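Side-chain contacts in putative L-alanine-DL-glutamate epimerase (Burkholderia xenovorans, PDB 3GO2), which probably acts as a racemase or epimerase of the mandelate racemase/muconate lactonizing enzyme family and binds magnesium: residues 201-206 with 216-221; 161-166 with 241-246; 124-129 with 148-153. All coordinates share one frame; numbering follows the deposited sequence.

Contact 1. Residues 201-206 with 216-221. With MG (magnesium ion), chain B.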
loop_
_atom_site.group_PDB
_atom_site.type_symbol
_atom_site.label_atom_id
_atom_site.label_comp_id
_atom_site.label_asym_id
_atom_site.label_seq_id
_atom_site.Cartn_x
_atom_site.Cartn_y
_atom_site.Cartn_z
ATOM N N ALA A 201 29.771 27.962 -5.830
ATOM C CA ALA A 201 30.443 29.228 -6.188
ATOM C C ALA A 201 29.495 30.146 -6.972
ATOM O O ALA A 201 29.397 31.349 -6.682
ATOM C CB ALA A 201 31.737 28.962 -6.983
ATOM N N HIS A 202 28.820 29.566 -7.975
ATOM C CA HIS A 202 27.852 30.299 -8.800
ATOM C C HIS A 202 26.707 30.901 -8.008
ATOM O O HIS A 202 26.395 32.092 -8.133
ATOM C CB HIS A 202 27.319 29.370 -9.892
ATOM C CG HIS A 202 26.364 30.021 -10.838
ATOM N ND1 HIS A 202 26.755 30.544 -12.054
ATOM C CD2 HIS A 202 25.018 30.178 -10.774
ATOM C CE1 HIS A 202 25.691 31.038 -12.673
ATOM N NE2 HIS A 202 24.629 30.833 -11.915
ATOM N N LEU A 203 26.063 30.072 -7.194
ATOM C CA LEU A 203 24.959 30.512 -6.400
ATOM C C LEU A 203 25.372 31.553 -5.338
ATOM O O LEU A 203 24.613 32.475 -5.059
ATOM C CB LEU A 203 24.275 29.304 -5.738
ATOM C CG LEU A 203 23.474 28.447 -6.702
ATOM C CD1 LEU A 203 23.082 27.125 -5.989
ATOM C CD2 LEU A 203 22.227 29.188 -7.146
ATOM N N GLU A 204 26.558 31.406 -4.758
ATOM C CA GLU A 204 27.056 32.405 -3.777
ATOM C C GLU A 204 27.247 33.781 -4.420
ATOM O O GLU A 204 26.879 34.804 -3.812
ATOM C CB GLU A 204 28.319 31.913 -3.076
ATOM C CG GLU A 204 27.985 30.854 -2.020
ATOM C CD GLU A 204 29.191 30.220 -1.370
ATOM O OE1 GLU A 204 30.308 30.409 -1.890
ATOM O OE2 GLU A 204 29.007 29.541 -0.329
ATOM N N ALA A 205 27.763 33.794 -5.643
ATOM C CA ALA A 205 27.903 35.031 -6.422
ATOM C C ALA A 205 26.555 35.632 -6.746
ATOM O O ALA A 205 26.334 36.855 -6.620
ATOM C CB ALA A 205 28.721 34.803 -7.692
ATOM N N LEU A 206 25.632 34.782 -7.187
ATOM C CA LEU A 206 24.283 35.250 -7.453
ATOM C C LEU A 206 23.613 35.862 -6.228
ATOM O O LEU A 206 22.978 36.913 -6.325
ATOM C CB LEU A 206 23.435 34.098 -8.021
ATOM C CG LEU A 206 22.328 34.489 -8.962
ATOM C CD1 LEU A 206 22.881 35.034 -10.295
ATOM C CD2 LEU A 206 21.429 33.256 -9.208
ATOM N N ILE A 216 15.975 33.227 -5.291
ATOM C CA ILE A 216 16.766 32.511 -6.284
ATOM C C ILE A 216 16.159 31.116 -6.476
ATOM O O ILE A 216 15.939 30.391 -5.505
ATOM C CB ILE A 216 18.242 32.401 -5.839
ATOM C CG1 ILE A 216 18.887 33.804 -5.854
ATOM C CG2 ILE A 216 19.032 31.474 -6.748
ATOM C CD1 ILE A 216 20.286 33.844 -5.283
ATOM N N LEU A 217 15.861 30.791 -7.728
ATOM C CA LEU A 217 15.383 29.479 -8.156
ATOM C C LEU A 217 16.549 28.772 -8.838
ATOM O O LEU A 217 17.349 29.408 -9.544
ATOM C CB LEU A 217 14.220 29.618 -9.153
ATOM C CG LEU A 217 12.881 30.162 -8.647
ATOM C CD1 LEU A 217 12.936 31.661 -8.132
ATOM C CD2 LEU A 217 11.901 30.028 -9.792
ATOM N N LEU A 218 16.628 27.451 -8.666
ATOM C CA LEU A 218 17.682 26.639 -9.254
ATOM C C LEU A 218 17.045 25.549 -10.116
ATOM O O LEU A 218 16.270 24.752 -9.619
ATOM C CB LEU A 218 18.562 26.001 -8.192
ATOM C CG LEU A 218 19.665 25.053 -8.682
ATOM C CD1 LEU A 218 20.676 25.762 -9.627
ATOM C CD2 LEU A 218 20.397 24.428 -7.478
ATOM N N ASP A 219 17.368 25.533 -11.395
ATOM C CA ASP A 219 16.842 24.509 -12.306
ATOM C C ASP A 219 17.950 23.523 -12.630
ATOM O O ASP A 219 18.996 23.872 -13.226
ATOM C CB ASP A 219 16.317 25.193 -13.570
ATOM C CG ASP A 219 15.475 24.300 -14.454
ATOM O OD1 ASP A 219 15.379 23.076 -14.201
ATOM O OD2 ASP A 219 14.926 24.846 -15.448
ATOM N N LEU A 220 17.690 22.270 -12.272
ATOM C CA LEU A 220 18.577 21.165 -12.573
ATOM C C LEU A 220 18.172 20.341 -13.787
ATOM O O LEU A 220 18.899 19.423 -14.181
ATOM C CB LEU A 220 18.680 20.262 -11.351
ATOM C CG LEU A 220 19.079 20.960 -10.067
ATOM C CD1 LEU A 220 19.043 19.941 -8.878
ATOM C CD2 LEU A 220 20.470 21.633 -10.210
ATOM N N ASN A 221 17.019 20.665 -14.379
ATOM C CA ASN A 221 16.503 19.963 -15.538
ATOM C C ASN A 221 16.577 18.436 -15.305
ATOM O O ASN A 221 16.148 17.975 -14.260
ATOM C CB ASN A 221 17.202 20.421 -16.818
ATOM C CG ASN A 221 16.861 21.854 -17.204
ATOM O OD1 ASN A 221 15.854 22.122 -17.890
ATOM N ND2 ASN A 221 17.683 22.760 -16.779
HETATM MG MG MG B . 13.020 24.282 -16.601
HETATM O O HOH W 1 13.225 22.161 -15.533
HETATM O O HOH W 2 13.811 24.089 -18.193
#
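Leu203 and Leu206 face Ile216 and Leu218 where helix 193-210 lies on strand 215-219. The short segments run nearly antiparallel, at 157° between their directions, and their axes come within 10.5 Å, a spacing bridged by side chains alone. The backbones draw nearest at the turn end, with Leu206 CA 8.1 Å from Ile216 CA.

Ile216 fills the join. Its CG2 methyl faces both leucines, lying 3.9 Å from Leu203 CD2 and equally far from Leu206 CD2. With CG1 beside the backbone N and the chain extended beyond it, CD1 of Ile216 reaches the backbone carbon Leu206 C at 4.0 Å, so that Leu206 is met by both branches. Further along the strand the other branch of Leu203 is used: its CD1 touches Leu218 CD2 at 4.1 Å, the two side chains crossing at about a right angle. The CB of Leu218 is not aimed at the helix; CG lies anti to the backbone N (chi1 177°), which brings the CD2 end closer. Val147 and Ala151 of helix 144-156 also touch Leu206, and Leu236 covers Leu203 and Leu218.

This is the helix-on-strand packing of the outer layer of a TIM-like barrel, the helix being joined to the strand by a short loop. Beyond the apolar patch, Asp219 binds magnesium through OD2 at 2.3 Å, in a site shared with Glu245 and Glu269. Its OD1 accepts from Asn221 N at 2.9 Å, an Asx turn in which the donor stands above the carboxylate plane. Asn221 binds fumarate and 2-oxoglutarate in other crystal structures of the protein; neither is bound here.

No hydrogen bond crosses between helix and strand, and the touching atoms are all carbon; metal binding lies at the far end of the strand segment, and His202 finds its polar partners outside the contact.

Contact 2. Residues 161-166 with 241-246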
loop_
_atom_site.group_PDB
_atom_site.type_symbol
_atom_site.label_atom_id
_atom_site.label_comp_id
_atom_site.label_asym_id
_atom_site.label_seq_id
_atom_site.Cartn_x
_atom_site.Cartn_y
_atom_site.Cartn_z
ATOM N N ALA A 161 12.471 37.696 -8.199
ATOM C CA ALA A 161 12.999 36.324 -8.285
ATOM C C ALA A 161 13.733 36.102 -9.595
ATOM O O ALA A 161 13.378 36.689 -10.615
ATOM C CB ALA A 161 11.885 35.310 -8.117
ATOM N N ILE A 162 14.778 35.277 -9.553
ATOM C CA ILE A 162 15.555 34.905 -10.732
ATOM C C ILE A 162 15.808 33.402 -10.710
ATOM O O ILE A 162 15.858 32.814 -9.628
ATOM C CB ILE A 162 16.937 35.656 -10.788
ATOM C CG1 ILE A 162 17.783 35.363 -9.560
ATOM C CG2 ILE A 162 16.709 37.161 -10.924
ATOM C CD1 ILE A 162 19.124 36.117 -9.545
ATOM N N LYS A 163 15.970 32.799 -11.891
ATOM C CA LYS A 163 16.298 31.389 -11.998
ATOM C C LYS A 163 17.571 31.153 -12.766
ATOM O O LYS A 163 17.742 31.691 -13.844
ATOM C CB LYS A 163 15.172 30.618 -12.657
ATOM C CG LYS A 163 15.329 29.103 -12.506
ATOM C CD LYS A 163 14.079 28.284 -12.902
ATOM C CE LYS A 163 13.905 28.071 -14.403
ATOM N NZ LYS A 163 12.628 27.336 -14.738
ATOM N N THR A 164 18.457 30.334 -12.210
ATOM C CA THR A 164 19.680 29.942 -12.902
ATOM C C THR A 164 19.722 28.423 -13.116
ATOM O O THR A 164 18.827 27.693 -12.684
ATOM C CB THR A 164 20.956 30.417 -12.139
ATOM O OG1 THR A 164 22.087 30.298 -13.006
ATOM C CG2 THR A 164 21.167 29.644 -10.808
ATOM N N ASN A 165 20.780 27.973 -13.772
ATOM C CA ASN A 165 21.002 26.553 -14.089
ATOM C C ASN A 165 22.381 26.154 -13.528
ATOM O O ASN A 165 22.852 26.763 -12.555
ATOM C CB ASN A 165 20.898 26.335 -15.585
ATOM C CG ASN A 165 19.522 26.681 -16.142
ATOM O OD1 ASN A 165 18.673 25.782 -16.373
ATOM N ND2 ASN A 165 19.280 27.957 -16.359
ATOM N N ILE A 166 23.007 25.135 -14.093
ATOM C CA ILE A 166 24.273 24.611 -13.567
ATOM C C ILE A 166 25.439 25.076 -14.447
ATOM O O ILE A 166 25.445 24.824 -15.666
ATOM C CB ILE A 166 24.299 23.068 -13.502
ATOM C CG1 ILE A 166 23.008 22.511 -12.889
ATOM C CG2 ILE A 166 25.555 22.577 -12.704
ATOM C CD1 ILE A 166 22.881 20.989 -13.003
ATOM N N LEU A 241 16.656 28.809 -1.170
ATOM C CA LEU A 241 16.187 28.635 -2.553
ATOM C C LEU A 241 14.665 28.582 -2.628
ATOM O O LEU A 241 14.012 27.827 -1.900
ATOM C CB LEU A 241 16.755 27.354 -3.177
ATOM C CG LEU A 241 18.285 27.278 -3.221
ATOM C CD1 LEU A 241 18.817 25.900 -3.591
ATOM C CD2 LEU A 241 18.793 28.325 -4.206
ATOM N N PHE A 242 14.116 29.357 -3.548
ATOM C CA PHE A 242 12.673 29.452 -3.772
ATOM C C PHE A 242 12.141 28.106 -4.229
ATOM O O PHE A 242 11.108 27.633 -3.768
ATOM C CB PHE A 242 12.444 30.523 -4.828
ATOM C CG PHE A 242 11.017 30.770 -5.202
ATOM C CD1 PHE A 242 10.344 31.884 -4.723
ATOM C CD2 PHE A 242 10.369 29.962 -6.121
ATOM C CE1 PHE A 242 9.055 32.143 -5.139
ATOM C CE2 PHE A 242 9.062 30.215 -6.502
ATOM C CZ PHE A 242 8.416 31.315 -6.032
ATOM N N TRP A 243 12.886 27.479 -5.131
ATOM C CA TRP A 243 12.662 26.104 -5.484
ATOM C C TRP A 243 13.915 25.496 -6.105
ATOM O O TRP A 243 14.792 26.214 -6.618
ATOM C CB TRP A 243 11.412 25.912 -6.361
ATOM C CG TRP A 243 11.438 26.233 -7.838
ATOM C CD1 TRP A 243 12.447 26.000 -8.741
ATOM C CD2 TRP A 243 10.336 26.736 -8.587
ATOM N NE1 TRP A 243 12.046 26.362 -10.002
ATOM C CE2 TRP A 243 10.743 26.800 -9.942
ATOM C CE3 TRP A 243 9.019 27.117 -8.252
ATOM C CZ2 TRP A 243 9.900 27.259 -10.945
ATOM C CZ3 TRP A 243 8.189 27.570 -9.244
ATOM C CH2 TRP A 243 8.628 27.642 -10.590
ATOM N N VAL A 244 13.959 24.165 -6.092
ATOM C CA VAL A 244 14.917 23.399 -6.883
ATOM C C VAL A 244 14.072 22.560 -7.847
ATOM O O VAL A 244 13.193 21.798 -7.451
ATOM C CB VAL A 244 15.796 22.482 -6.042
ATOM C CG1 VAL A 244 16.729 21.670 -6.943
ATOM C CG2 VAL A 244 16.570 23.284 -5.034
ATOM N N GLU A 245 14.320 22.776 -9.130
ATOM C CA GLU A 245 13.533 22.209 -10.204
ATOM C C GLU A 245 14.231 21.008 -10.800
ATOM O O GLU A 245 15.398 21.095 -11.233
ATOM C CB GLU A 245 13.324 23.300 -11.257
ATOM C CG GLU A 245 12.408 22.980 -12.371
ATOM C CD GLU A 245 12.122 24.218 -13.268
ATOM O OE1 GLU A 245 11.622 24.011 -14.387
ATOM O OE2 GLU A 245 12.348 25.378 -12.843
ATOM N N ILE A 246 13.517 19.878 -10.789
ATOM C CA ILE A 246 14.063 18.595 -11.209
ATOM C C ILE A 246 13.041 17.916 -12.111
ATOM O O ILE A 246 11.959 17.600 -11.653
ATOM C CB ILE A 246 14.327 17.681 -10.006
ATOM C CG1 ILE A 246 15.377 18.292 -9.068
ATOM C CG2 ILE A 246 14.779 16.265 -10.493
ATOM C CD1 ILE A 246 15.603 17.539 -7.743
#
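Lys163 and Glu245 form a salt bridge that is also a hydrogen bond, NZ lying 2.7 Å from Glu245 OE2. The ammonium group approaches OE2 on its syn side, 21° out of the carboxylate plane, and the two side chains cross at about a right angle. A bend at chi3 (80°) turns the ammonium end of the lysine toward Glu245, while the extended first part of the chain, with CG anti to the backbone N, puts Lys163 CD 3.4 Å from Glu245 OE2. That same CD lies 4.0 Å from Trp243 NE1, on a slanting approach to the indole. Trp243 NE1 in turn gives Glu245 OE2 a weak hydrogen bond of 3.0 Å, bent to 134° at the hydrogen. One carboxylate oxygen therefore receives both an ammonium and an indole N-H.

Strands 161-168 and 243-245 are parallel staves of the enolase-superfamily barrel, with strand 215-219 between them. Lys163 CA and Trp243 CA are 9.1 Å apart, and the long side chains meet inside the barrel across the middle strand, where Leu217 packs on Trp243.

Around this core, Lys163 NZ also hydrogen-bonds to Tyr122 OH and weakly to Asp219 OD2, while the Tyr122 ring meets that of Trp243 steeply and Val288 and Ile290 of strand 288-291 pack against the indole. Glu245 joins Asp219 and Glu269 at the magnesium site, and Lys163 binds 2-oxoglutarate in another crystal structure of the protein, consistent with the salt bridge linking the metal site to the organic-acid pocket. Farther along strand 161-168, Asn165 ND2 hydrogen-bonds to Thr128 OG1.

Contact 3. Residues 124-129 with 148-153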
loop_
_atom_site.group_PDB
_atom_site.type_symbol
_atom_site.label_atom_id
_atom_site.label_comp_id
_atom_site.label_asym_id
_atom_site.label_seq_id
_atom_site.Cartn_x
_atom_site.Cartn_y
_atom_site.Cartn_z
ATOM N N SER A 124 13.822 34.375 -15.741
ATOM C CA SER A 124 14.393 33.049 -15.985
ATOM C C SER A 124 15.664 33.089 -16.815
ATOM O O SER A 124 15.998 34.119 -17.416
ATOM C CB SER A 124 13.324 32.172 -16.626
ATOM O OG SER A 124 13.645 30.792 -16.527
ATOM N N HIS A 125 16.387 31.974 -16.862
ATOM C CA HIS A 125 17.662 31.910 -17.603
ATOM C C HIS A 125 18.558 33.109 -17.298
ATOM O O HIS A 125 19.091 33.795 -18.210
ATOM C CB HIS A 125 17.392 31.774 -19.085
ATOM C CG HIS A 125 16.530 30.586 -19.391
ATOM N ND1 HIS A 125 15.169 30.690 -19.570
ATOM C CD2 HIS A 125 16.821 29.263 -19.431
ATOM C CE1 HIS A 125 14.663 29.480 -19.748
ATOM N NE2 HIS A 125 15.642 28.599 -19.674
ATOM N N CYS A 126 18.730 33.308 -15.998
ATOM C CA CYS A 126 19.393 34.478 -15.427
ATOM C C CYS A 126 20.470 34.015 -14.468
ATOM O O CYS A 126 20.169 33.708 -13.311
ATOM C CB CYS A 126 18.368 35.308 -14.670
ATOM S SG CYS A 126 19.089 36.815 -13.902
ATOM N N PRO A 127 21.735 34.005 -14.904
ATOM C CA PRO A 127 22.349 34.594 -16.114
ATOM C C PRO A 127 22.564 33.634 -17.294
ATOM O O PRO A 127 23.393 33.877 -18.191
ATOM C CB PRO A 127 23.703 35.096 -15.577
ATOM C CG PRO A 127 24.005 34.167 -14.407
ATOM C CD PRO A 127 22.763 33.454 -13.995
ATOM N N THR A 128 21.802 32.543 -17.316
ATOM C CA THR A 128 21.993 31.497 -18.300
ATOM C C THR A 128 22.076 31.960 -19.760
ATOM O O THR A 128 22.976 31.536 -20.488
ATOM C CB THR A 128 20.873 30.469 -18.129
ATOM O OG1 THR A 128 20.809 30.085 -16.761
ATOM C CG2 THR A 128 21.042 29.276 -19.033
ATOM N N TRP A 129 21.141 32.815 -20.175
ATOM C CA TRP A 129 21.126 33.369 -21.520
ATOM C C TRP A 129 22.354 34.231 -21.823
ATOM O O TRP A 129 22.903 34.131 -22.900
ATOM C CB TRP A 129 19.846 34.174 -21.747
ATOM C CG TRP A 129 18.618 33.402 -22.186
ATOM C CD1 TRP A 129 17.411 33.951 -22.523
ATOM C CD2 TRP A 129 18.458 31.979 -22.335
ATOM N NE1 TRP A 129 16.517 32.968 -22.863
ATOM C CE2 TRP A 129 17.131 31.753 -22.753
ATOM C CE3 TRP A 129 19.293 30.879 -22.126
ATOM C CZ2 TRP A 129 16.614 30.471 -22.971
ATOM C CZ3 TRP A 129 18.791 29.613 -22.365
ATOM C CH2 TRP A 129 17.460 29.418 -22.779
ATOM N N LYS A 148 27.356 37.895 -10.480
ATOM C CA LYS A 148 26.951 38.802 -9.424
ATOM C C LYS A 148 26.266 40.034 -10.008
ATOM O O LYS A 148 25.203 40.432 -9.557
ATOM C CB LYS A 148 28.150 39.226 -8.576
ATOM C CG LYS A 148 27.790 40.181 -7.466
ATOM C CD LYS A 148 29.010 40.549 -6.667
ATOM C CE LYS A 148 28.702 41.618 -5.615
ATOM N NZ LYS A 148 29.780 41.708 -4.584
ATOM N N ARG A 149 26.878 40.635 -11.016
ATOM C CA ARG A 149 26.317 41.853 -11.598
ATOM C C ARG A 149 24.960 41.644 -12.224
ATOM O O ARG A 149 24.146 42.541 -12.198
ATOM C CB ARG A 149 27.255 42.436 -12.634
ATOM C CG ARG A 149 28.488 43.055 -12.015
ATOM C CD ARG A 149 29.229 43.883 -13.059
ATOM N NE ARG A 149 29.557 43.148 -14.282
ATOM C CZ ARG A 149 30.694 42.503 -14.501
ATOM N NH1 ARG A 149 30.884 41.874 -15.657
ATOM N NH2 ARG A 149 31.652 42.478 -13.577
ATOM N N THR A 150 24.738 40.460 -12.802
ATOM C CA THR A 150 23.440 40.149 -13.393
ATOM C C THR A 150 22.347 40.101 -12.324
ATOM O O THR A 150 21.245 40.606 -12.541
ATOM C CB THR A 150 23.474 38.828 -14.181
ATOM O OG1 THR A 150 24.528 38.844 -15.146
ATOM C CG2 THR A 150 22.178 38.607 -14.908
ATOM N N ALA A 151 22.638 39.485 -11.173
ATOM C CA ALA A 151 21.689 39.461 -10.060
ATOM C C ALA A 151 21.450 40.870 -9.522
ATOM O O ALA A 151 20.321 41.218 -9.194
ATOM C CB ALA A 151 22.176 38.556 -8.957
ATOM N N GLU A 152 22.504 41.680 -9.438
ATOM C CA GLU A 152 22.331 43.113 -9.066
ATOM C C GLU A 152 21.392 43.854 -10.024
ATOM O O GLU A 152 20.587 44.680 -9.599
ATOM C CB GLU A 152 23.677 43.839 -9.012
ATOM C CG GLU A 152 24.634 43.340 -7.919
ATOM C CD GLU A 152 26.012 44.020 -7.920
ATOM O OE1 GLU A 152 26.508 44.455 -8.993
ATOM O OE2 GLU A 152 26.600 44.072 -6.816
ATOM N N GLU A 153 21.534 43.602 -11.318
ATOM C CA GLU A 153 20.668 44.217 -12.314
ATOM C C GLU A 153 19.199 43.788 -12.108
ATOM O O GLU A 153 18.282 44.614 -12.161
ATOM C CB GLU A 153 21.167 43.904 -13.731
ATOM C CG GLU A 153 20.289 44.466 -14.794
ATOM C CD GLU A 153 20.739 44.145 -16.182
ATOM O OE1 GLU A 153 21.952 43.957 -16.430
ATOM O OE2 GLU A 153 19.845 44.117 -17.036
#
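Pro127 CB points toward Thr150 of the neighbouring helix, and two further rings lie behind the proline, His125 and Trp129. Trp129 CZ2 sits 3.5 Å above the plane of the His125 ring, over its centre, while His125 CB lies over one face of the indole, 3.4 Å above it. Phe137 stacks on Trp129, and Trp17 and His133 meet the indole edge-to-face. Asp345 accepts from His125 ND1 and, weakly, from Trp129 NE1.

Across the contact, Thr150 carries the whole helix side. Its CG2 methyl touches Cys126 SG at 3.7 Å and Pro127 CB at 3.9 Å, so that it rests against both residues. Having SG anti to the backbone N (chi1 180°) sends the sulfur out to that methyl. Thr150 OG1 is also near the proline, 3.9 Å from Pro127 CB, but its hydrogen bond goes to Gly146 O one turn earlier in helix 144-156.

A cis peptide joins Cys126 to Pro127, which occupies the N-cap position of helix 128-132. The chain passes through this cis bond on its way from strand 118-123 to the short helix. Helix 144-156 belongs to the beta-alpha-beta crossover from strand 118-123 to strand 161-168, and here it closes over the loop at the end of the first of these strands. That loop supplies His125, which binds fumarate and 2-oxoglutarate in other crystal structures of the protein, though neither is bound here.

With the threonine hydroxyl committed to its own helix, what meets the loop is chiefly methyl, methylene and sulfur: van der Waals packing without a hydrogen bond across, on the far side of the loop from the paired aromatic rings.

Overall arrangement
All three contacts are buried, yet they occupy different layers of the barrel. Contact 2 lies in its interior and is ionic; contacts 1 and 3 belong to the outer helical layer and are held by apolar packing. Contacts 1 and 2 share one sheet, in which strand 215-219 lies between the two strands of contact 2. In contact 3, helix 144-156 packs on helix 193-210 through Ala151 and Leu206, and the loop meets strand 161-168 through a probable hydrogen bond from Cys126 N to Lys163 O. Two of the three protein residues of the magnesium site, Asp219 and Glu245, come from contacts 1 and 2, whereas all three contacts contribute residues to the organic-acid site.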